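Local coordinates for protein aldehyde dehydrogenase (Listeria monocytogenes, PDB 3K9D) that probably oxidises or reduces an aldehyde or its acyl derivative with NAD or NADP as partner, at residues 8-13 with 177-182; 35-40 with 132-137; 223-228 with 258-263. All blocks are in the same frame, centred on the assembly; numbering follows the deposited sequence.

A mixed sheet and a parallel sheet organise this chain, and the three contacts divide between them. Contacts 1 and 2 lie among the helices and loops that accompany the mixed sheet; helix 6-28 supplies one side of contact 1, and the next helix, 33-49, one side of contact 2. Their centres are about 28 Å apart, and contact 2 is nested inside the chain loop that contact 1 closes. Contact 3 opens only after both have closed. On the opposite side of the chain's centre, about 49 Å from contact 1 and 45 Å from contact 2 between centres, it pairs two neighbouring strands of the parallel sheet. The first two helices thus pack on helix ends and loops beside the mixed sheet.

Contact 1: residues 8-13 with 177-182; sequences LRSIQE and VPTIQG
With chi1 at 173°, OG of Ser10 stands anti to its own backbone N and leans across to Thr179, whose OG1 is turned back between its backbone N and carbonyl carbon by a chi1 of 70°. The two hydroxyls meet in a hydrogen bond, Ser10 OG to Thr179 OG1 at 2.8 Å, and either could be the donor. Thr179 OG1 is also the N-cap acceptor of the following helix, taking the N-H of Gly182 over 2.7 Å with a bent angle of 139°. Two bonds therefore grip this one oxygen, and the serine acts as a second shell to the cap. CA of Gly182 comes within 3.4 Å of Ser10 OG, so the first turn of helix 180-188 lies beside the hydroxyl. A water extends the network: it bonds to Ser10 OG and lies within hydrogen-bonding distance of both Val177 O and Glu13 OE1, the latter at 2.6 Å. The other carboxylate oxygen, Glu13 OE2, bonds to Thr176 OG1. Van der Waals contacts flank the polar centre. Val177 places CG1 against Ser10 CB at 4.1 Å and sets CG2 at the edge of the Arg9 guanidinium, whose NH1 is 3.9 Å away; the NE of that arginine bonds back to Glu4 O. Past the serine, Ile11 CD1 touches Gln181 CB at 4.1 Å while its CG1 lies near the backbone carbonyl oxygen of Gln181. Helix 6-28 is thereby docked on the loop into helix 180-188, a threonine N-cap held from outside by a serine of a neighbouring helix.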
loop_
_atom_site.group_PDB
_atom_site.type_symbol
_atom_site.label_atom_id
_atom_site.label_comp_id
_atom_site.label_asym_id
_atom_site.label_seq_id
_atom_site.Cartn_x
_atom_site.Cartn_y
_atom_site.Cartn_z
ATOM N N LEU A 8 -1.621 28.695 12.914
ATOM C CA LEU A 8 -1.785 29.233 11.562
ATOM C C LEU A 8 -0.458 29.509 10.864
ATOM O O LEU A 8 -0.356 29.306 9.651
ATOM C CB LEU A 8 -2.651 30.486 11.587
ATOM C CG LEU A 8 -4.048 30.343 12.216
ATOM C CD1 LEU A 8 -4.686 31.692 12.366
ATOM C CD2 LEU A 8 -4.965 29.375 11.455
ATOM N N ARG A 9 0.541 29.981 11.616
ATOM C CA ARG A 9 1.924 30.053 11.107
ATOM C C ARG A 9 2.439 28.669 10.693
ATOM O O ARG A 9 3.077 28.532 9.653
ATOM C CB ARG A 9 2.877 30.668 12.141
ATOM C CG ARG A 9 2.748 32.171 12.331
ATOM C CD ARG A 9 3.914 32.702 13.176
ATOM N NE ARG A 9 3.797 32.399 14.609
ATOM C CZ ARG A 9 4.474 31.452 15.260
ATOM N NH1 ARG A 9 5.341 30.665 14.629
ATOM N NH2 ARG A 9 4.273 31.289 16.561
ATOM N N SER A 10 2.139 27.654 11.506
ATOM C CA SER A 10 2.543 26.274 11.237
ATOM C C SER A 10 1.868 25.643 10.008
ATOM O O SER A 10 2.559 25.025 9.199
ATOM C CB SER A 10 2.356 25.403 12.477
ATOM O OG SER A 10 2.595 24.030 12.207
ATOM N N ILE A 11 0.541 25.794 9.885
ATOM C CA ILE A 11 -0.191 25.414 8.671
ATOM C C ILE A 11 0.406 26.085 7.419
ATOM O O ILE A 11 0.710 25.409 6.415
ATOM C CB ILE A 11 -1.701 25.770 8.767
ATOM C CG1 ILE A 11 -2.381 24.924 9.837
ATOM C CG2 ILE A 11 -2.403 25.533 7.426
ATOM C CD1 ILE A 11 -3.669 25.525 10.398
ATOM N N GLN A 12 0.577 27.404 7.494
ATOM C CA GLN A 12 1.199 28.166 6.409
ATOM C C GLN A 12 2.554 27.582 6.016
ATOM O O GLN A 12 2.824 27.388 4.830
ATOM C CB GLN A 12 1.367 29.638 6.791
ATOM C CG GLN A 12 1.840 30.530 5.624
ATOM C CD GLN A 12 0.757 30.748 4.578
ATOM O OE1 GLN A 12 -0.086 31.629 4.732
ATOM N NE2 GLN A 12 0.777 29.952 3.514
ATOM N N GLU A 13 3.371 27.253 7.019
ATOM C CA GLU A 13 4.719 26.746 6.780
ATOM C C GLU A 13 4.694 25.452 5.993
ATOM O O GLU A 13 5.423 25.290 5.029
ATOM C CB GLU A 13 5.449 26.528 8.095
ATOM C CG GLU A 13 6.956 26.513 7.931
ATOM C CD GLU A 13 7.664 25.779 9.046
ATOM O OE1 GLU A 13 7.027 25.468 10.082
ATOM O OE2 GLU A 13 8.869 25.514 8.876
ATOM N N VAL A 177 8.113 24.584 13.294
ATOM C CA VAL A 177 7.118 24.798 14.348
ATOM C C VAL A 177 6.191 23.562 14.438
ATOM O O VAL A 177 5.253 23.420 13.634
ATOM C CB VAL A 177 6.253 26.071 14.066
ATOM C CG1 VAL A 177 5.282 26.329 15.215
ATOM C CG2 VAL A 177 7.118 27.300 13.815
ATOM N N PRO A 178 6.446 22.665 15.412
ATOM C CA PRO A 178 5.625 21.461 15.541
ATOM C C PRO A 178 4.256 21.773 16.129
ATOM O O PRO A 178 4.167 22.267 17.251
ATOM C CB PRO A 178 6.423 20.568 16.510
ATOM C CG PRO A 178 7.672 21.285 16.820
ATOM C CD PRO A 178 7.494 22.723 16.445
ATOM N N THR A 179 3.203 21.531 15.350
ATOM C CA THR A 179 1.832 21.606 15.855
ATOM C C THR A 179 1.072 20.406 15.324
ATOM O O THR A 179 1.429 19.850 14.276
ATOM C CB THR A 179 1.077 22.937 15.485
ATOM O OG1 THR A 179 0.783 22.992 14.083
ATOM C CG2 THR A 179 1.864 24.179 15.883
ATOM N N ILE A 180 0.032 19.997 16.045
ATOM C CA ILE A 180 -0.866 18.958 15.545
ATOM C C ILE A 180 -1.667 19.462 14.316
ATOM O O ILE A 180 -2.028 18.670 13.447
ATOM C CB ILE A 180 -1.804 18.373 16.643
ATOM C CG1 ILE A 180 -2.860 19.388 17.099
ATOM C CG2 ILE A 180 -0.993 17.847 17.835
ATOM C CD1 ILE A 180 -4.249 18.777 17.295
ATOM N N GLN A 181 -1.912 20.773 14.252
ATOM C CA GLN A 181 -2.624 21.395 13.124
ATOM C C GLN A 181 -1.731 21.415 11.883
ATOM O O GLN A 181 -2.213 21.285 10.761
ATOM C CB GLN A 181 -3.050 22.833 13.459
ATOM C CG GLN A 181 -4.170 22.978 14.511
ATOM C CD GLN A 181 -3.649 23.223 15.926
ATOM O OE1 GLN A 181 -2.446 23.253 16.168
ATOM N NE2 GLN A 181 -4.563 23.388 16.864
ATOM N N GLY A 182 -0.427 21.586 12.098
ATOM C CA GLY A 182 0.544 21.595 11.009
ATOM C C GLY A 182 0.793 20.216 10.439
ATOM O O GLY A 182 0.908 20.055 9.226
HETATM O O HOH W 1 5.034 24.009 10.837
#

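Contact 2: residues 35-40 with 132-137; sequences QIDTIV and SIKAGN
The backbones approach most closely at Val40 and Lys134, whose CA atoms are 6.2 Å apart, where helix 33-49 passes the end of helix 121-134 and that end is closed by a Schellman motif with Gly136 at positive phi. Ile36 carries much of the side-chain contact: chi1 of -69° puts CG1 beside the backbone N and CG2 anti to it, and CG2 lies over the last turn at 3.5 Å from Ile133 O and similarly close to Lys134 O. Its CD1 reaches on to Gly136 CA, at 4.2 Å. One turn later Ile39 and Ile133 cross at about a right angle, joined through their CG2 methyls at 3.8 Å. Val40 turns its CG2 between the same Ile133 methyl and the CA of Lys134, 3.7 Å away. The lysine chain bends at chi2 (60°) and then runs out past Val40 to Asp37. There its NZ gives a hydrogen bond of 2.8 Å to Asp37 OD1, part of a salt bridge, arriving from above the carboxylate plane, 42° out of it. The ammonium has further partners in Ile85 O and Met88 O, while OD1 also receives Gln33 NE2, so backbone carbonyls and an amide help to fix this charge pair. Behind the glycine, Ser132 O accepts from both the N and the ND2 of Asn137; ND2 also reaches Leu439 O, and OD1 takes Gly110 N. Around this, helix 67-85 brings Tyr82 and Ile85 against Val40, the loop residue Ile91 packs on Ile36, and Asn137 lies against strand 102-116 of the mixed sheet.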
loop_
_atom_site.group_PDB
_atom_site.type_symbol
_atom_site.label_atom_id
_atom_site.label_comp_id
_atom_site.label_asym_id
_atom_site.label_seq_id
_atom_site.Cartn_x
_atom_site.Cartn_y
_atom_site.Cartn_z
ATOM N N GLN A 35 22.945 10.568 -11.452
ATOM C CA GLN A 35 22.729 11.834 -10.735
ATOM C C GLN A 35 22.033 11.686 -9.368
ATOM O O GLN A 35 22.481 12.275 -8.376
ATOM C CB GLN A 35 21.987 12.830 -11.615
ATOM C CG GLN A 35 22.868 13.533 -12.659
ATOM C CD GLN A 35 22.060 14.197 -13.763
ATOM O OE1 GLN A 35 22.455 15.219 -14.316
ATOM N NE2 GLN A 35 20.931 13.613 -14.092
ATOM N N ILE A 36 20.960 10.894 -9.313
ATOM C CA ILE A 36 20.303 10.543 -8.029
ATOM C C ILE A 36 21.256 9.896 -7.004
ATOM O O ILE A 36 21.301 10.320 -5.832
ATOM C CB ILE A 36 19.034 9.626 -8.259
ATOM C CG1 ILE A 36 17.897 10.410 -8.946
ATOM C CG2 ILE A 36 18.606 8.852 -6.967
ATOM C CD1 ILE A 36 17.106 11.390 -8.082
ATOM N N ASP A 37 22.014 8.889 -7.456
ATOM C CA ASP A 37 22.886 8.097 -6.585
ATOM C C ASP A 37 24.040 8.905 -6.020
ATOM O O ASP A 37 24.487 8.634 -4.900
ATOM C CB ASP A 37 23.415 6.843 -7.299
ATOM C CG ASP A 37 22.328 5.808 -7.546
ATOM O OD1 ASP A 37 21.250 5.910 -6.916
ATOM O OD2 ASP A 37 22.545 4.897 -8.380
ATOM N N THR A 38 24.506 9.883 -6.801
ATOM C CA THR A 38 25.467 10.884 -6.356
ATOM C C THR A 38 24.968 11.687 -5.147
ATOM O O THR A 38 25.709 11.905 -4.198
ATOM C CB THR A 38 25.853 11.831 -7.533
ATOM O OG1 THR A 38 26.619 11.095 -8.496
ATOM C CG2 THR A 38 26.689 13.020 -7.065
ATOM N N ILE A 39 23.713 12.113 -5.187
ATOM C CA ILE A 39 23.086 12.830 -4.078
ATOM C C ILE A 39 22.899 11.923 -2.855
ATOM O O ILE A 39 23.209 12.332 -1.740
ATOM C CB ILE A 39 21.728 13.432 -4.516
ATOM C CG1 ILE A 39 21.950 14.527 -5.555
ATOM C CG2 ILE A 39 20.936 13.964 -3.312
ATOM C CD1 ILE A 39 20.786 14.662 -6.554
ATOM N N VAL A 40 22.395 10.708 -3.086
ATOM C CA VAL A 40 22.206 9.672 -2.056
ATOM C C VAL A 40 23.516 9.416 -1.270
ATOM O O VAL A 40 23.514 9.399 -0.035
ATOM C CB VAL A 40 21.691 8.359 -2.711
ATOM C CG1 VAL A 40 21.873 7.133 -1.798
ATOM C CG2 VAL A 40 20.219 8.506 -3.109
ATOM N N SER A 132 13.838 7.891 0.235
ATOM C CA SER A 132 12.950 8.754 -0.558
ATOM C C SER A 132 13.670 9.361 -1.751
ATOM O O SER A 132 13.205 9.241 -2.886
ATOM C CB SER A 132 12.340 9.873 0.289
ATOM O OG SER A 132 11.620 9.338 1.386
ATOM N N ILE A 133 14.814 9.993 -1.490
ATOM C CA ILE A 133 15.654 10.581 -2.538
ATOM C C ILE A 133 16.123 9.526 -3.550
ATOM O O ILE A 133 16.113 9.785 -4.767
ATOM C CB ILE A 133 16.865 11.369 -1.939
ATOM C CG1 ILE A 133 16.389 12.615 -1.167
ATOM C CG2 ILE A 133 17.868 11.743 -3.023
ATOM C CD1 ILE A 133 15.944 13.799 -2.047
ATOM N N LYS A 134 16.482 8.336 -3.052
ATOM C CA LYS A 134 16.871 7.186 -3.902
ATOM C C LYS A 134 15.806 6.815 -4.930
ATOM O O LYS A 134 16.133 6.424 -6.057
ATOM C CB LYS A 134 17.196 5.953 -3.045
ATOM C CG LYS A 134 17.598 4.688 -3.813
ATOM C CD LYS A 134 18.851 4.872 -4.664
ATOM C CE LYS A 134 19.081 3.650 -5.534
ATOM N NZ LYS A 134 20.490 3.423 -5.977
ATOM N N ALA A 135 14.542 6.949 -4.538
ATOM C CA ALA A 135 13.421 6.628 -5.423
ATOM C C ALA A 135 12.906 7.837 -6.231
ATOM O O ALA A 135 11.922 7.721 -6.972
ATOM C CB ALA A 135 12.301 5.955 -4.625
ATOM N N GLY A 136 13.591 8.981 -6.096
ATOM C CA GLY A 136 13.298 10.193 -6.883
ATOM C C GLY A 136 12.234 11.105 -6.293
ATOM O O GLY A 136 11.614 11.901 -7.015
ATOM N N ASN A 137 12.039 11.001 -4.978
ATOM C CA ASN A 137 11.006 11.747 -4.248
ATOM C C ASN A 137 11.605 12.893 -3.455
ATOM O O ASN A 137 12.767 12.836 -3.082
ATOM C CB ASN A 137 10.343 10.834 -3.209
ATOM C CG ASN A 137 9.720 9.596 -3.808
ATOM O OD1 ASN A 137 8.686 9.662 -4.484
ATOM N ND2 ASN A 137 10.321 8.450 -3.529
#

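Contact 3: residues 223-228 with 258-263; sequences PAFIER and VVERVN
Glu260 anchors itself to Arg228 at the end of strands 223-226 and 256-260, the parallel pair of a beta-alpha-beta unit joined by helix 232-243. Segments 223-226 and 258-260 run 20° apart, tied by a straight Val258 N to Ala224 O bond (172°) and by Ile226 N to Val258 O at 3.0 Å, the latter met nearly along the C=O axis. Followed outward from its CB, the Glu260 side chain has its CG anti to the carbonyl carbon (chi1 -76°) and comes first to the Phe225 ring, with CG 4.1 Å from CE1. CD is next, at 4.0 Å from Phe225 CZ. The tip then splits. OE1 takes the backbone N-H of Arg228 at 2.8 Å, nearly along its own C-O axis, lies against Arg228 CB, and accepts from a water that also joins Ile226 O and Glu260 N. OE2 faces the guanidinium edge in a salt bridge, with a weak bond from NE at 3.0 Å and a bond from NH2 at 3.1 Å, which arrives from above the carboxylate plane. Both carboxylate oxygens are therefore used by one arginine, whose backbone and side chain close round the acid. A water donates to both Glu260 OE2 and Glu227 OE2, which would ease the closeness of the two like charges, while Glu227 OE1 is held by Ser229 and Ser379. In the seven-stranded parallel sheet, strand 374-378 lies on the other side of strand 223-226, and Phe388 meets the Phe225 ring. Val262 covers one face of the Arg228 guanidinium, its CG2 methyl 3.6 Å above the plane and over the centre.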
loop_
_atom_site.group_PDB
_atom_site.type_symbol
_atom_site.label_atom_id
_atom_site.label_comp_id
_atom_site.label_asym_id
_atom_site.label_seq_id
_atom_site.Cartn_x
_atom_site.Cartn_y
_atom_site.Cartn_z
ATOM N N PRO A 223 7.581 -11.188 22.110
ATOM C CA PRO A 223 8.121 -12.226 23.000
ATOM C C PRO A 223 9.437 -12.790 22.475
ATOM O O PRO A 223 9.657 -12.829 21.245
ATOM C CB PRO A 223 7.039 -13.325 22.977
ATOM C CG PRO A 223 5.803 -12.652 22.458
ATOM C CD PRO A 223 6.322 -11.623 21.477
ATOM N N ALA A 224 10.310 -13.207 23.393
ATOM C CA ALA A 224 11.522 -13.969 23.037
ATOM C C ALA A 224 11.428 -15.346 23.660
ATOM O O ALA A 224 11.580 -15.492 24.867
ATOM C CB ALA A 224 12.778 -13.265 23.519
ATOM N N PHE A 225 11.171 -16.350 22.829
ATOM C CA PHE A 225 11.032 -17.734 23.291
ATOM C C PHE A 225 12.411 -18.426 23.246
ATOM O O PHE A 225 12.950 -18.729 22.182
ATOM C CB PHE A 225 9.950 -18.474 22.465
ATOM C CG PHE A 225 9.793 -19.951 22.788
ATOM C CD1 PHE A 225 9.947 -20.439 24.077
ATOM C CD2 PHE A 225 9.466 -20.849 21.778
ATOM C CE1 PHE A 225 9.814 -21.791 24.346
ATOM C CE2 PHE A 225 9.313 -22.205 22.036
ATOM C CZ PHE A 225 9.497 -22.678 23.326
ATOM N N ILE A 226 12.997 -18.630 24.421
ATOM C CA ILE A 226 14.217 -19.417 24.497
ATOM C C ILE A 226 13.734 -20.852 24.609
ATOM O O ILE A 226 13.329 -21.301 25.687
ATOM C CB ILE A 226 15.086 -19.061 25.719
ATOM C CG1 ILE A 226 15.375 -17.561 25.784
ATOM C CG2 ILE A 226 16.366 -19.878 25.707
ATOM C CD1 ILE A 226 16.153 -17.139 27.063
ATOM N N GLU A 227 13.734 -21.542 23.473
ATOM C CA GLU A 227 13.261 -22.896 23.389
ATOM C C GLU A 227 14.352 -23.800 23.970
ATOM O O GLU A 227 15.500 -23.377 24.071
ATOM C CB GLU A 227 12.903 -23.206 21.928
ATOM C CG GLU A 227 12.230 -24.541 21.690
ATOM C CD GLU A 227 13.219 -25.638 21.360
ATOM O OE1 GLU A 227 14.307 -25.317 20.833
ATOM O OE2 GLU A 227 12.906 -26.812 21.632
ATOM N N ARG A 228 13.996 -25.020 24.382
ATOM C CA ARG A 228 14.910 -25.866 25.155
ATOM C C ARG A 228 16.189 -26.290 24.427
ATOM O O ARG A 228 17.207 -26.558 25.065
ATOM C CB ARG A 228 14.176 -27.070 25.756
ATOM C CG ARG A 228 13.727 -28.131 24.758
ATOM C CD ARG A 228 13.061 -29.297 25.499
ATOM N NE ARG A 228 11.755 -28.915 26.030
ATOM C CZ ARG A 228 10.974 -29.692 26.780
ATOM N NH1 ARG A 228 11.362 -30.906 27.125
ATOM N NH2 ARG A 228 9.801 -29.243 27.205
ATOM N N VAL A 258 9.880 -15.909 27.259
ATOM C CA VAL A 258 9.076 -17.098 27.451
ATOM C C VAL A 258 10.063 -18.272 27.483
ATOM O O VAL A 258 10.889 -18.385 26.603
ATOM C CB VAL A 258 8.045 -17.287 26.291
ATOM C CG1 VAL A 258 7.230 -18.572 26.487
ATOM C CG2 VAL A 258 7.096 -16.062 26.198
ATOM N N VAL A 259 9.990 -19.105 28.524
ATOM C CA VAL A 259 10.854 -20.288 28.661
ATOM C C VAL A 259 9.989 -21.505 28.936
ATOM O O VAL A 259 8.882 -21.371 29.462
ATOM C CB VAL A 259 11.902 -20.148 29.841
ATOM C CG1 VAL A 259 12.640 -18.840 29.751
ATOM C CG2 VAL A 259 11.228 -20.254 31.186
ATOM N N GLU A 260 10.492 -22.682 28.576
ATOM C CA GLU A 260 9.891 -23.946 29.003
ATOM C C GLU A 260 10.319 -24.236 30.440
ATOM O O GLU A 260 11.390 -23.806 30.870
ATOM C CB GLU A 260 10.285 -25.097 28.061
ATOM C CG GLU A 260 9.536 -25.101 26.723
ATOM C CD GLU A 260 10.274 -25.857 25.637
ATOM O OE1 GLU A 260 11.375 -25.427 25.245
ATOM O OE2 GLU A 260 9.759 -26.884 25.162
ATOM N N ARG A 261 9.479 -24.954 31.183
ATOM C CA ARG A 261 9.726 -25.244 32.607
ATOM C C ARG A 261 11.043 -25.965 32.863
ATOM O O ARG A 261 11.747 -25.645 33.829
ATOM C CB ARG A 261 8.578 -26.059 33.224
ATOM C CG ARG A 261 8.722 -26.276 34.741
ATOM C CD ARG A 261 7.445 -26.820 35.357
ATOM N NE ARG A 261 6.306 -25.953 35.071
ATOM C CZ ARG A 261 5.867 -24.989 35.872
ATOM N NH1 ARG A 261 6.460 -24.755 37.034
ATOM N NH2 ARG A 261 4.834 -24.254 35.506
ATOM N N VAL A 262 11.378 -26.925 31.994
ATOM C CA VAL A 262 12.607 -27.705 32.142
ATOM C C VAL A 262 13.861 -26.830 32.042
ATOM O O VAL A 262 14.916 -27.189 32.563
ATOM C CB VAL A 262 12.699 -28.906 31.133
ATOM C CG1 VAL A 262 11.660 -29.975 31.446
ATOM C CG2 VAL A 262 12.585 -28.436 29.692
ATOM N N ASN A 263 13.724 -25.672 31.400
ATOM C CA ASN A 263 14.842 -24.801 31.127
ATOM C C ASN A 263 14.857 -23.546 31.995
ATOM O O ASN A 263 15.777 -22.738 31.889
ATOM C CB ASN A 263 14.829 -24.421 29.650
ATOM C CG ASN A 263 16.196 -24.494 29.013
ATOM O OD1 ASN A 263 17.149 -25.019 29.593
ATOM N ND2 ASN A 263 16.297 -23.970 27.811
HETATM O O HOH W 2 12.864 -23.333 27.175
HETATM O O HOH W 3 10.775 -27.701 22.635
HETATM O O HOH W 4 18.594 -24.886 26.317
#